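Local structure of putative Type I topoisomerase (Deinococcus radiodurans, 3M4A) at residues G243-Q254 with V266-D277. The protein probably relaxes DNA as a type IB topoisomerase, breaking and rejoining one strand without ATP. Residues are numbered along the deposited sequence; the frame is centred on the assembly and turned at random.
Sequences GTLLAAEYLAQQ and VLVDCVKFVADD
Tyr250 is a knob in the hole formed by Val266, Asp269, Cys270 and Phe273, and this knob-into-hole fit joins a roughly antiparallel helix pair (138° between directions, axes 9.5 Å apart) within the type IB topoisomerase catalytic core. With its CG anti to the backbone N (chi1 -173°), the tyrosine reaches across the groove, and ring atom CE2 comes 3.5 Å from Cys270 CA. Its CD1-CE1 side meets Phe273, CD1 lying over one face of that ring toward the rim; the planes, 39° apart, make an oblique aromatic pair. From its own helix, Gln254 CG lies 3.5 Å above one face of the Tyr250 ring, toward the rim.

Beside this knob the CA atoms come nearest where helix 243-254 carries Gly243 and Ala247, opposite Val274 and Cys270: Ala247 CA is 6.1 Å from Cys270 CA. Cys270 SG packs against Ala247 CB at 3.6 Å and also touches Leu251 CG, while Val274 CG1 sits 3.7 Å from Gly243 O. Leu251 CD2 fits between Val266 CG1 and Leu267 CD2, whose residues also touch helix 292-299. At the opposite end Asp277, salt-bridged to Arg135, presents its carboxylate carbon CG to Leu246 CD2 at 3.6 Å.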
ATOM      1  N   GLY A 243       7.110  -2.341   4.835  1.00  4.47           N
ATOM      2  CA  GLY A 243       8.349  -2.870   5.408  1.00  5.09           C
ATOM      3  C   GLY A 243       9.170  -1.842   6.176  1.00  4.28           C
ATOM      4  O   GLY A 243       9.650  -2.114   7.266  1.00  4.82           O
ATOM      5  N   THR A 244       9.293  -0.649   5.598  1.00  4.36           N
ATOM      6  CA  THR A 244      10.000   0.469   6.208  1.00  4.67           C
ATOM      7  C   THR A 244       9.278   0.924   7.496  1.00  3.53           C
ATOM      8  O   THR A 244       9.922   1.141   8.527  1.00  3.90           O
ATOM      9  CB  THR A 244      10.154   1.625   5.219  1.00  4.96           C
ATOM     10  OG1 THR A 244      10.939   1.188   4.100  1.00  4.97           O
ATOM     11  CG2 THR A 244      10.817   2.854   5.867  1.00  4.27           C
ATOM     12  N   LEU A 245       7.942   1.006   7.427  1.00  4.18           N
ATOM     13  CA  LEU A 245       7.119   1.388   8.578  1.00  4.71           C
ATOM     14  C   LEU A 245       7.286   0.381   9.721  1.00  4.48           C
ATOM     15  O   LEU A 245       7.537   0.762  10.862  1.00  4.76           O
ATOM     16  CB  LEU A 245       5.657   1.514   8.169  1.00  4.89           C
ATOM     17  CG  LEU A 245       4.687   1.848   9.298  1.00  4.98           C
ATOM     18  CD1 LEU A 245       4.955   3.242   9.859  1.00  6.46           C
ATOM     19  CD2 LEU A 245       3.233   1.697   8.853  1.00  6.77           C
ATOM     20  N   LEU A 246       7.147  -0.910   9.399  1.00  4.80           N
ATOM     21  CA  LEU A 246       7.288  -1.970  10.410  1.00  4.85           C
ATOM     22  C   LEU A 246       8.674  -1.933  11.061  1.00  4.84           C
ATOM     23  O   LEU A 246       8.793  -2.027  12.276  1.00  4.37           O
ATOM     24  CB  LEU A 246       6.982  -3.359   9.815  1.00  4.79           C
ATOM     25  CG  LEU A 246       6.801  -4.499  10.810  1.00  6.53           C
ATOM     26  CD1 LEU A 246       5.560  -4.298  11.637  1.00  7.46           C
ATOM     27  CD2 LEU A 246       6.728  -5.829  10.082  1.00  7.84           C
ATOM     28  N   ALA A 247       9.711  -1.758  10.246  1.00  4.50           N
ATOM     29  CA  ALA A 247      11.068  -1.590  10.754  1.00  5.10           C
ATOM     30  C   ALA A 247      11.175  -0.381  11.687  1.00  4.74           C
ATOM     31  O   ALA A 247      11.736  -0.472  12.786  1.00  4.88           O
ATOM     32  CB  ALA A 247      12.059  -1.481   9.604  1.00  5.38           C
ATOM     33  N   ALA A 248      10.613   0.744  11.269  1.00  4.51           N
ATOM     34  CA  ALA A 248      10.699   1.961  12.075  1.00  5.09           C
ATOM     35  C   ALA A 248       9.964   1.810  13.417  1.00  5.04           C
ATOM     36  O   ALA A 248      10.446   2.248  14.466  1.00  5.24           O
ATOM     37  CB  ALA A 248      10.151   3.148  11.281  1.00  3.98           C
ATOM     38  N   GLU A 249       8.796   1.179  13.379  1.00  5.08           N
ATOM     39  CA  GLU A 249       8.018   0.894  14.600  1.00  6.43           C
ATOM     40  C   GLU A 249       8.773  -0.017  15.533  1.00  6.14           C
ATOM     41  O   GLU A 249       8.852   0.234  16.741  1.00  6.63           O
ATOM     42  CB  GLU A 249       6.702   0.223  14.222  1.00  6.27           C
ATOM     43  CG  GLU A 249       5.699   1.146  13.618  1.00  5.91           C
ATOM     44  CD  GLU A 249       4.434   0.442  13.136  1.00  8.87           C
ATOM     45  OE1 GLU A 249       4.480  -0.770  12.786  1.00 13.31           O
ATOM     46  OE2 GLU A 249       3.396   1.111  13.104  1.00 11.98           O
ATOM     47  N   TYR A 250       9.331  -1.075  14.957  1.00  6.85           N
ATOM     48  CA  TYR A 250      10.139  -2.028  15.701  1.00  6.99           C
ATOM     49  C   TYR A 250      11.284  -1.317  16.402  1.00  7.06           C
ATOM     50  O   TYR A 250      11.461  -1.471  17.586  1.00  6.64           O
ATOM     51  CB  TYR A 250      10.664  -3.103  14.772  1.00  8.41           C
ATOM     52  CG  TYR A 250      11.385  -4.252  15.428  1.00  8.59           C
ATOM     53  CD1 TYR A 250      10.680  -5.369  15.894  1.00 11.04           C
ATOM     54  CD2 TYR A 250      12.759  -4.249  15.542  1.00 10.96           C
ATOM     55  CE1 TYR A 250      11.334  -6.440  16.471  1.00 12.40           C
ATOM     56  CE2 TYR A 250      13.432  -5.333  16.117  1.00 10.45           C
ATOM     57  CZ  TYR A 250      12.698  -6.420  16.583  1.00 10.79           C
ATOM     58  OH  TYR A 250      13.361  -7.498  17.150  1.00 13.11           O
ATOM     59  N   LEU A 251      12.058  -0.526  15.671  1.00  7.13           N
ATOM     60  CA  LEU A 251      13.193   0.154  16.285  1.00  7.62           C
ATOM     61  C   LEU A 251      12.763   1.138  17.388  1.00  7.49           C
ATOM     62  O   LEU A 251      13.401   1.234  18.448  1.00  7.33           O
ATOM     63  CB  LEU A 251      14.032   0.840  15.202  1.00  7.07           C
ATOM     64  CG  LEU A 251      14.729  -0.109  14.216  1.00  8.48           C
ATOM     65  CD1 LEU A 251      15.340   0.638  13.034  1.00 10.15           C
ATOM     66  CD2 LEU A 251      15.792  -0.959  14.934  1.00  8.18           C
ATOM     67  N   ALA A 252      11.669   1.861  17.166  1.00  7.43           N
ATOM     68  CA  ALA A 252      11.165   2.811  18.164  1.00  7.86           C
ATOM     69  C   ALA A 252      10.772   2.072  19.445  1.00  7.98           C
ATOM     70  O   ALA A 252      11.024   2.535  20.571  1.00  8.97           O
ATOM     71  CB  ALA A 252       9.982   3.584  17.607  1.00  7.76           C
ATOM     72  N   GLN A 253      10.176   0.900  19.268  1.00  7.75           N
ATOM     73  CA  GLN A 253       9.698   0.111  20.388  1.00  7.87           C
ATOM     74  C   GLN A 253      10.823  -0.592  21.131  1.00  8.63           C
ATOM     75  O   GLN A 253      10.841  -0.608  22.374  1.00  8.61           O
ATOM     76  CB  GLN A 253       8.633  -0.861  19.890  1.00  7.70           C
ATOM     77  CG  GLN A 253       7.388  -0.099  19.535  1.00  7.72           C
ATOM     78  CD  GLN A 253       6.408  -0.887  18.698  1.00  7.01           C
ATOM     79  OE1 GLN A 253       6.410  -2.127  18.692  1.00  6.85           O
ATOM     80  NE2 GLN A 253       5.553  -0.168  17.995  1.00  8.12           N
ATOM     81  N   GLN A 254      11.784  -1.136  20.389  1.00  8.95           N
ATOM     82  CA  GLN A 254      12.965  -1.753  21.007  1.00  9.53           C
ATOM     83  C   GLN A 254      13.746  -0.701  21.782  1.00  9.66           C
ATOM     84  O   GLN A 254      14.150  -0.931  22.925  1.00  9.40           O
ATOM     85  CB  GLN A 254      13.866  -2.408  19.955  1.00  9.96           C
ATOM     86  CG  GLN A 254      13.230  -3.579  19.194  1.00 10.41           C
ATOM     87  CD  GLN A 254      12.512  -4.557  20.108  1.00 10.70           C
ATOM     88  OE1 GLN A 254      13.120  -5.146  21.016  1.00 10.07           O
ATOM     89  NE2 GLN A 254      11.206  -4.712  19.906  1.00  8.93           N
ATOM     90  N   VAL A 266      20.655  -4.749  17.032  1.00 15.95           N
ATOM     91  CA  VAL A 266      19.204  -4.519  16.996  1.00 15.01           C
ATOM     92  C   VAL A 266      18.734  -4.449  15.539  1.00 14.16           C
ATOM     93  O   VAL A 266      17.667  -4.981  15.187  1.00 13.19           O
ATOM     94  CB  VAL A 266      18.781  -3.230  17.753  1.00 14.64           C
ATOM     95  CG1 VAL A 266      17.248  -3.037  17.687  1.00 14.16           C
ATOM     96  CG2 VAL A 266      19.254  -3.262  19.216  1.00 15.54           C
ATOM     97  N   LEU A 267      19.529  -3.804  14.693  1.00 13.72           N
ATOM     98  CA  LEU A 267      19.212  -3.725  13.268  1.00 13.61           C
ATOM     99  C   LEU A 267      19.124  -5.115  12.636  1.00 13.43           C
ATOM    100  O   LEU A 267      18.250  -5.358  11.812  1.00 13.21           O
ATOM    101  CB  LEU A 267      20.225  -2.857  12.523  1.00 13.58           C
ATOM    102  CG  LEU A 267      20.240  -1.366  12.867  1.00 12.91           C
ATOM    103  CD1 LEU A 267      21.241  -0.649  11.976  1.00 14.88           C
ATOM    104  CD2 LEU A 267      18.847  -0.738  12.729  1.00 11.33           C
ATOM    105  N   VAL A 268      20.022  -6.024  13.018  1.00 13.25           N
ATOM    106  CA  VAL A 268      19.949  -7.418  12.534  1.00 13.63           C
ATOM    107  C   VAL A 268      18.614  -8.056  12.916  1.00 13.38           C
ATOM    108  O   VAL A 268      17.939  -8.630  12.058  1.00 13.60           O
ATOM    109  CB  VAL A 268      21.131  -8.284  13.072  1.00 13.88           C
ATOM    110  CG1 VAL A 268      20.909  -9.774  12.781  1.00 14.51           C
ATOM    111  CG2 VAL A 268      22.434  -7.804  12.468  1.00 14.74           C
ATOM    112  N   ASP A 269      18.218  -7.933  14.179  1.00 13.17           N
ATOM    113  CA  ASP A 269      16.943  -8.478  14.654  1.00 13.16           C
ATOM    114  C   ASP A 269      15.755  -7.868  13.907  1.00 12.69           C
ATOM    115  O   ASP A 269      14.794  -8.566  13.574  1.00 12.44           O
ATOM    116  CB  ASP A 269      16.756  -8.222  16.146  1.00 14.04           C
ATOM    117  CG  ASP A 269      17.655  -9.083  17.015  1.00 16.45           C
ATOM    118  OD1 ASP A 269      18.108 -10.158  16.559  1.00 20.01           O
ATOM    119  OD2 ASP A 269      17.877  -8.688  18.174  1.00 20.67           O
ATOM    120  N   CYS A 270      15.830  -6.563  13.672  1.00 11.75           N
ATOM    121  CA  CYS A 270      14.793  -5.832  12.942  1.00 11.55           C
ATOM    122  C   CYS A 270      14.615  -6.372  11.526  1.00 11.37           C
ATOM    123  O   CYS A 270      13.490  -6.681  11.121  1.00 10.75           O
ATOM    124  CB  CYS A 270      15.139  -4.343  12.919  1.00 11.22           C
ATOM    125  SG  CYS A 270      14.049  -3.288  11.951  1.00 10.69           S
ATOM    126  N   VAL A 271      15.721  -6.512  10.790  1.00 11.00           N
ATOM    127  CA  VAL A 271      15.681  -7.025   9.428  1.00 11.10           C
ATOM    128  C   VAL A 271      15.067  -8.419   9.384  1.00 11.18           C
ATOM    129  O   VAL A 271      14.270  -8.708   8.504  1.00 11.26           O
ATOM    130  CB  VAL A 271      17.084  -7.024   8.751  1.00 11.32           C
ATOM    131  CG1 VAL A 271      17.047  -7.749   7.402  1.00 11.56           C
ATOM    132  CG2 VAL A 271      17.569  -5.588   8.567  1.00 10.20           C
ATOM    133  N   LYS A 272      15.431  -9.263  10.341  1.00 11.58           N
ATOM    134  CA  LYS A 272      14.902 -10.622  10.369  0.50 11.62           C
ATOM    135  C   LYS A 272      13.399 -10.646  10.688  1.00 11.53           C
ATOM    136  O   LYS A 272      12.665 -11.461  10.133  1.00 11.60           O
ATOM    137  CB  LYS A 272      15.732 -11.497  11.316  0.50 12.11           C
ATOM    138  CG  LYS A 272      17.187 -11.602  10.855  0.50 12.35           C
ATOM    139  CD  LYS A 272      17.952 -12.747  11.495  0.50 13.01           C
ATOM    140  CE  LYS A 272      18.146 -12.527  12.982  0.50 13.63           C
ATOM    141  NZ  LYS A 272      19.271 -13.338  13.525  0.50 14.08           N
ATOM    142  N   PHE A 273      12.939  -9.724  11.537  1.00 11.04           N
ATOM    143  CA  PHE A 273      11.515  -9.633  11.892  1.00 10.67           C
ATOM    144  C   PHE A 273      10.704  -9.193  10.680  1.00  9.65           C
ATOM    145  O   PHE A 273       9.688  -9.793  10.354  1.00  9.84           O
ATOM    146  CB  PHE A 273      11.313  -8.657  13.061  1.00 11.00           C
ATOM    147  CG  PHE A 273       9.970  -8.754  13.720  1.00 11.25           C
ATOM    148  CD1 PHE A 273       9.829  -9.363  14.959  1.00 11.63           C
ATOM    149  CD2 PHE A 273       8.834  -8.204  13.119  1.00 12.34           C
ATOM    150  CE1 PHE A 273       8.597  -9.454  15.573  1.00 11.60           C
ATOM    151  CE2 PHE A 273       7.581  -8.281  13.737  1.00 12.39           C
ATOM    152  CZ  PHE A 273       7.463  -8.921  14.962  1.00 12.77           C
ATOM    153  N   VAL A 274      11.156  -8.135  10.018  1.00  8.91           N
ATOM    154  CA  VAL A 274      10.454  -7.630   8.840  1.00  8.69           C
ATOM    155  C   VAL A 274      10.527  -8.653   7.692  1.00  8.66           C
ATOM    156  O   VAL A 274       9.574  -8.808   6.919  1.00  8.21           O
ATOM    157  CB  VAL A 274      11.007  -6.244   8.419  1.00  7.82           C
ATOM    158  CG1 VAL A 274      10.348  -5.744   7.123  1.00  6.13           C
ATOM    159  CG2 VAL A 274      10.806  -5.248   9.547  1.00  8.97           C
ATOM    160  N   ALA A 275      11.667  -9.336   7.576  1.00  9.48           N
ATOM    161  CA  ALA A 275      11.853 -10.367   6.556  1.00  9.61           C
ATOM    162  C   ALA A 275      10.816 -11.468   6.709  1.00  9.75           C
ATOM    163  O   ALA A 275      10.251 -11.927   5.719  1.00 10.16           O
ATOM    164  CB  ALA A 275      13.259 -10.957   6.642  1.00  9.99           C
ATOM    165  N   ASP A 276      10.567 -11.871   7.947  1.00  9.64           N
ATOM    166  CA  ASP A 276       9.548 -12.865   8.241  1.00 10.72           C
ATOM    167  C   ASP A 276       8.141 -12.370   7.886  1.00 10.50           C
ATOM    168  O   ASP A 276       7.338 -13.095   7.306  1.00 12.24           O
ATOM    169  CB  ASP A 276       9.611 -13.259   9.711  1.00 11.62           C
ATOM    170  CG  ASP A 276       8.868 -14.533   9.984  1.00 15.70           C
ATOM    171  OD1 ASP A 276       9.363 -15.605   9.569  1.00 21.57           O
ATOM    172  OD2 ASP A 276       7.785 -14.450  10.584  1.00 22.14           O
ATOM    173  N   ASP A 277       7.838 -11.129   8.242  1.00  9.76           N
ATOM    174  CA  ASP A 277       6.581 -10.521   7.842  1.00  9.56           C
ATOM    175  C   ASP A 277       6.386 -10.519   6.322  1.00  9.62           C
ATOM    176  O   ASP A 277       5.309 -10.854   5.833  1.00  9.38           O
ATOM    177  CB  ASP A 277       6.524  -9.101   8.405  1.00  9.02           C
ATOM    178  CG  ASP A 277       5.243  -8.414   8.085  1.00 10.74           C
ATOM    179  OD1 ASP A 277       4.318  -8.425   8.932  1.00 11.41           O
ATOM    180  OD2 ASP A 277       5.160  -7.898   6.951  1.00 10.13           O
TER
HETATM  181  O   HOH W   1      16.167  -6.417  18.816  1.00 31.42           O